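Local atomic coordinates of protein synthesis inhibitor, putative (Thermotoga maritima, PDB entry 2B33), a protein that binds calcium and probably acts as a deaminase of the RutC (YjgF-like) family. Residues I47-G52 with T63-E68. Sequence-based numbering, arbitrary orientation.
With EDO (1,2-ethanediol), chain D.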
ATOM      1  N   ILE A  47     -19.986  -3.557   2.837  1.00 37.86           N
ATOM      2  CA  ILE A  47     -21.004  -2.935   3.677  1.00 38.24           C
ATOM      3  C   ILE A  47     -21.956  -2.200   2.756  1.00 37.28           C
ATOM      4  O   ILE A  47     -21.517  -1.527   1.822  1.00 37.12           O
ATOM      5  CB  ILE A  47     -20.395  -1.945   4.722  1.00 38.67           C
ATOM      6  CG1 ILE A  47     -19.870  -2.739   5.921  1.00 39.85           C
ATOM      7  CG2 ILE A  47     -21.448  -0.928   5.225  1.00 39.66           C
ATOM      8  CD1 ILE A  47     -19.191  -1.920   6.993  1.00 39.78           C
ATOM      9  N   ASP A  48     -23.251  -2.333   3.030  1.00 36.93           N
ATOM     10  CA  ASP A  48     -24.281  -1.636   2.280  1.00 36.66           C
ATOM     11  C   ASP A  48     -24.367  -0.199   2.825  1.00 35.24           C
ATOM     12  O   ASP A  48     -24.585  -0.021   4.021  1.00 34.64           O
ATOM     13  CB  ASP A  48     -25.611  -2.365   2.428  1.00 37.00           C
ATOM     14  CG  ASP A  48     -26.692  -1.809   1.524  1.00 38.68           C
ATOM     15  OD1 ASP A  48     -27.210  -0.706   1.794  1.00 43.04           O
ATOM     16  OD2 ASP A  48     -27.057  -2.508   0.561  1.00 44.09           O
ATOM     17  N   PRO A  49     -24.167   0.823   1.961  1.00 34.42           N
ATOM     18  CA  PRO A  49     -24.215   2.237   2.380  1.00 33.98           C
ATOM     19  C   PRO A  49     -25.502   2.747   3.046  1.00 34.04           C
ATOM     20  O   PRO A  49     -25.442   3.704   3.820  1.00 34.25           O
ATOM     21  CB  PRO A  49     -24.027   3.000   1.067  1.00 33.47           C
ATOM     22  CG  PRO A  49     -23.400   2.062   0.154  1.00 34.10           C
ATOM     23  CD  PRO A  49     -23.834   0.704   0.528  1.00 34.37           C
ATOM     24  N   GLU A  50     -26.645   2.137   2.725  1.00 34.41           N
ATOM     25  CA  GLU A  50     -27.949   2.548   3.258  1.00 34.40           C
ATOM     26  C   GLU A  50     -28.328   1.869   4.580  1.00 34.39           C
ATOM     27  O   GLU A  50     -28.794   2.536   5.511  1.00 34.29           O
ATOM     28  CB  GLU A  50     -29.050   2.272   2.220  1.00 34.89           C
ATOM     29  CG  GLU A  50     -28.931   3.072   0.925  1.00 34.51           C
ATOM     30  N   THR A  51     -28.152   0.550   4.649  1.00 33.98           N
ATOM     31  CA  THR A  51     -28.490  -0.208   5.866  1.00 34.69           C
ATOM     32  C   THR A  51     -27.322  -0.346   6.846  1.00 35.08           C
ATOM     33  O   THR A  51     -27.534  -0.665   8.011  1.00 35.87           O
ATOM     34  CB  THR A  51     -29.142  -1.609   5.573  1.00 34.74           C
ATOM     35  OG1 THR A  51     -29.279  -2.339   6.800  1.00 37.79           O
ATOM     36  CG2 THR A  51     -28.344  -2.458   4.621  1.00 33.49           C
ATOM     37  N   GLY A  52     -26.099  -0.109   6.386  1.00 35.75           N
ATOM     38  CA  GLY A  52     -24.916  -0.230   7.238  1.00 35.85           C
ATOM     39  C   GLY A  52     -24.520  -1.652   7.619  1.00 35.88           C
ATOM     40  O   GLY A  52     -23.611  -1.835   8.423  1.00 35.55           O
ATOM     41  N   THR A  63     -17.611  -8.925  -3.263  1.00 35.10           N
ATOM     42  CA  THR A  63     -16.718  -8.176  -4.155  1.00 35.49           C
ATOM     43  C   THR A  63     -17.493  -7.113  -4.940  1.00 36.38           C
ATOM     44  O   THR A  63     -16.971  -6.026  -5.220  1.00 38.30           O
ATOM     45  CB  THR A  63     -16.022  -9.113  -5.169  1.00 35.73           C
ATOM     46  OG1 THR A  63     -15.355 -10.160  -4.471  1.00 31.60           O
ATOM     47  CG2 THR A  63     -15.003  -8.360  -6.035  1.00 37.08           C
ATOM     48  N   GLU A  64     -18.721  -7.443  -5.317  1.00 36.12           N
ATOM     49  CA  GLU A  64     -19.589  -6.510  -6.027  1.00 36.59           C
ATOM     50  C   GLU A  64     -19.859  -5.265  -5.189  1.00 36.51           C
ATOM     51  O   GLU A  64     -19.832  -4.154  -5.699  1.00 35.19           O
ATOM     52  CB  GLU A  64     -20.925  -7.184  -6.354  1.00 36.53           C
ATOM     53  CG  GLU A  64     -21.896  -6.321  -7.161  1.00 34.39           C
ATOM     54  CD  GLU A  64     -23.232  -6.995  -7.402  1.00 35.64           C
ATOM     55  OE1 GLU A  64     -23.638  -7.874  -6.604  1.00 41.80           O
ATOM     56  OE2 GLU A  64     -23.897  -6.623  -8.382  1.00 36.50           O
ATOM     57  N   ARG A  65     -20.157  -5.486  -3.910  1.00 37.08           N
ATOM     58  CA  ARG A  65     -20.436  -4.414  -2.951  1.00 37.38           C
ATOM     59  C   ARG A  65     -19.202  -3.539  -2.737  1.00 37.32           C
ATOM     60  O   ARG A  65     -19.297  -2.316  -2.784  1.00 38.31           O
ATOM     61  CB  ARG A  65     -20.896  -5.025  -1.621  1.00 36.97           C
ATOM     62  CG  ARG A  65     -21.396  -4.058  -0.562  1.00 36.40           C
ATOM     63  CD  ARG A  65     -22.664  -3.320  -0.994  1.00 37.69           C
ATOM     64  NE  ARG A  65     -22.399  -2.118  -1.788  1.00 37.29           N
ATOM     65  CZ  ARG A  65     -23.322  -1.370  -2.396  1.00 36.18           C
ATOM     66  NH1 ARG A  65     -24.612  -1.692  -2.350  1.00 39.67           N
ATOM     67  NH2 ARG A  65     -22.951  -0.288  -3.077  1.00 39.21           N
ATOM     68  N   VAL A  66     -18.052  -4.175  -2.519  1.00 36.81           N
ATOM     69  CA  VAL A  66     -16.774  -3.464  -2.361  1.00 37.07           C
ATOM     70  C   VAL A  66     -16.471  -2.571  -3.579  1.00 37.48           C
ATOM     71  O   VAL A  66     -16.117  -1.401  -3.424  1.00 38.32           O
ATOM     72  CB  VAL A  66     -15.580  -4.440  -2.159  1.00 37.02           C
ATOM     73  CG1 VAL A  66     -14.253  -3.706  -2.224  1.00 37.03           C
ATOM     74  CG2 VAL A  66     -15.680  -5.170  -0.825  1.00 35.19           C
ATOM     75  N   LEU A  67     -16.597  -3.134  -4.776  1.00 36.90           N
ATOM     76  CA  LEU A  67     -16.341  -2.392  -6.011  1.00 36.17           C
ATOM     77  C   LEU A  67     -17.397  -1.331  -6.288  1.00 36.18           C
ATOM     78  O   LEU A  67     -17.086  -0.310  -6.901  1.00 36.72           O
ATOM     79  CB  LEU A  67     -16.183  -3.345  -7.198  1.00 36.14           C
ATOM     80  CG  LEU A  67     -14.950  -4.260  -7.123  1.00 36.72           C
ATOM     81  CD1 LEU A  67     -15.027  -5.351  -8.159  1.00 36.20           C
ATOM     82  CD2 LEU A  67     -13.656  -3.477  -7.279  1.00 39.03           C
ATOM     83  N   GLU A  68     -18.638  -1.573  -5.861  1.00 36.21           N
ATOM     84  CA  GLU A  68     -19.694  -0.560  -5.973  1.00 36.19           C
ATOM     85  C   GLU A  68     -19.417   0.613  -5.035  1.00 36.09           C
ATOM     86  O   GLU A  68     -19.651   1.766  -5.398  1.00 36.05           O
ATOM     87  CB  GLU A  68     -21.091  -1.140  -5.704  1.00 36.68           C
ATOM     88  CG  GLU A  68     -21.717  -1.866  -6.898  1.00 36.49           C
ATOM     89  CD  GLU A  68     -21.992  -0.947  -8.110  1.00 36.86           C
ATOM     90  OE1 GLU A  68     -22.419   0.217  -7.924  1.00 39.12           O
ATOM     91  OE2 GLU A  68     -21.795  -1.399  -9.256  1.00 33.04           O
TER
HETATM   92  C1  EDO D 130     -22.105  -7.314 -11.502  1.00 66.36           C
HETATM   93  O1  EDO D 130     -22.310  -6.256 -10.559  1.00 64.48           O
HETATM   94  C2  EDO D 130     -20.727  -7.938 -11.280  1.00 66.63           C
HETATM   95  O2  EDO D 130     -20.810  -9.370 -11.332  1.00 63.90           O
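Pro49 lays CD over the centre of the Arg65 guanidinium, 3.6 Å from CZ, so that one face of the flat cation rests against the proline ring. Arg65, on helix 59-76, is the one residue of 63-68 with a substantial share in this contact. Its CG stands anti to the backbone N (chi1 -173°) and carries the chain out to the loop, after which bends at chi2 and chi3 turn the guanidinium along the helix toward Asn69. The aliphatic part of the side chain passes Ile47, whose O lies 3.5 Å from both Arg65 CG and CD; that oxygen accepts a hydrogen bond from Asn69 ND2, while Arg65 NH2 makes a weak one to Asn69 OD1. At the other end Asp48 OD2 sits 3.9 Å from Arg65 NH1, a long salt bridge with the carboxylate and guanidinium planes 73° apart, far from a flat two-pronged pairing. The other carboxylate oxygen serves the loop itself: Asp48 OD1 accepts Glu50 N at 3.0 Å, an Asx turn, and Thr51 N at 3.3 Å, from opposite faces of its plane. Glycine in place of Arg65 would probably leave Asp48 without this positive partner and open a gap beneath Pro49. Asp48 and Glu50 are calcium ligands in a structure of this protein, although no calcium is bound to this chain here. The distant, tilted charge pair implies mainly electrostatic attraction, which may partly offset the negative charge of Asp48, while the nonpolar proline contact joins the loop to the helix.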